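Local coordinates for protein xylan esterase 1 (Thermoanaerobacterium sp. 'JW/SL YS485', PDB 3FCY) that probably removes acetyl groups from acetylated xylan, as a family CE7 carbohydrate esterase with an alpha/beta-hydrolase fold, at residues A249-E252 and I253-Y256. Sequence-based numbering, arbitrary orientation.
Sequences AYQE and ITDY
Gln251 and Asp255 are bonded one turn apart along helix 251-260. Beyond Gln251 CB, CG stands anti to the backbone N (chi1 178°), and the chain bends at chi2. This bend brings CG across the carboxylate, 3.7 Å from Asp255 OD1. CD follows at the same distance from that oxygen. At the tip, NE2 donates to Asp255 OD1 at 2.9 Å. The acceptor lies close to the amide plane, but NE2 meets the carboxylate from above its plane. NE2 also passes 3.6 Å from Thr254 CG2. The backbone bond runs the opposite way: Asp255 N donates to Gln251 O. Next along, Tyr256 N donates to Glu252 O at 2.8 Å. Before them, Ile253 N bonds to Tyr250 O, and Ile253 CD1 lies 3.9 Å from Tyr250 CD1. The Glu252 carboxylate is held outside this pair: its OE1 bonds to Tyr117 OH, of the predicted substrate site. Thr254 OG1 bonds to Ala246 O. With an alanine at Asp255, the Gln251 amide would probably lose this acceptor and turn more freely. The two i to i+4 bonds thus run in opposite directions, so Asp255 is donor through N and acceptor through OD1 towards the same residue.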
# COMPACT_ATOMS: atom_id res chain seq x y z
N ALA A 249 8.30 14.50 3.88
CA ALA A 249 9.08 15.73 3.66
C ALA A 249 10.30 15.85 4.57
O ALA A 249 11.30 16.45 4.19
CB ALA A 249 8.17 16.95 3.83
N TYR A 250 10.21 15.26 5.76
CA TYR A 250 11.31 15.31 6.73
C TYR A 250 12.18 14.05 6.74
O TYR A 250 12.98 13.85 7.66
CB TYR A 250 10.75 15.54 8.14
CG TYR A 250 10.29 16.96 8.42
CD1 TYR A 250 11.21 18.01 8.50
CD2 TYR A 250 8.94 17.25 8.65
CE1 TYR A 250 10.80 19.31 8.82
CE2 TYR A 250 8.52 18.55 8.96
CZ TYR A 250 9.46 19.57 9.05
OH TYR A 250 9.06 20.85 9.36
N GLN A 251 12.04 13.22 5.71
CA GLN A 251 12.81 11.98 5.62
C GLN A 251 14.33 12.16 5.73
O GLN A 251 15.02 11.32 6.31
CB GLN A 251 12.49 11.27 4.29
CG GLN A 251 13.28 9.99 4.05
CD GLN A 251 12.97 8.90 5.06
OE1 GLN A 251 11.81 8.56 5.28
NE2 GLN A 251 14.00 8.35 5.68
N GLU A 252 14.84 13.25 5.18
CA GLU A 252 16.27 13.51 5.19
C GLU A 252 16.89 13.58 6.59
O GLU A 252 18.07 13.29 6.75
CB GLU A 252 16.57 14.79 4.41
CG GLU A 252 16.03 16.07 5.04
CD GLU A 252 15.99 17.20 4.04
OE1 GLU A 252 15.03 17.25 3.23
OE2 GLU A 252 16.91 18.04 4.04
N ILE A 253 16.11 13.97 7.59
CA ILE A 253 16.64 14.02 8.95
C ILE A 253 16.95 12.60 9.40
O ILE A 253 17.96 12.35 10.06
CB ILE A 253 15.63 14.66 9.91
CG1 ILE A 253 15.48 16.15 9.59
CG2 ILE A 253 16.08 14.45 11.35
CD1 ILE A 253 14.39 16.83 10.37
N THR A 254 16.07 11.67 9.03
CA THR A 254 16.27 10.26 9.37
C THR A 254 17.46 9.73 8.56
O THR A 254 18.33 9.04 9.09
CB THR A 254 15.01 9.42 9.04
OG1 THR A 254 14.01 9.68 10.03
CG2 THR A 254 15.34 7.92 9.04
N ASP A 255 17.51 10.08 7.27
CA ASP A 255 18.62 9.64 6.41
C ASP A 255 19.94 10.10 6.99
O ASP A 255 20.92 9.35 7.02
CB ASP A 255 18.49 10.21 4.99
CG ASP A 255 17.29 9.65 4.23
OD1 ASP A 255 16.69 8.65 4.68
OD2 ASP A 255 16.96 10.22 3.17
N TYR A 256 19.98 11.35 7.45
CA TYR A 256 21.20 11.90 8.02
C TYR A 256 21.73 11.05 9.17
O TYR A 256 22.89 10.65 9.17
CB TYR A 256 20.98 13.33 8.52
CG TYR A 256 22.25 13.89 9.10
CD1 TYR A 256 23.25 14.41 8.28
CD2 TYR A 256 22.50 13.83 10.47
CE1 TYR A 256 24.46 14.84 8.80
CE2 TYR A 256 23.71 14.27 11.01
CZ TYR A 256 24.68 14.77 10.17
OH TYR A 256 25.88 15.19 10.70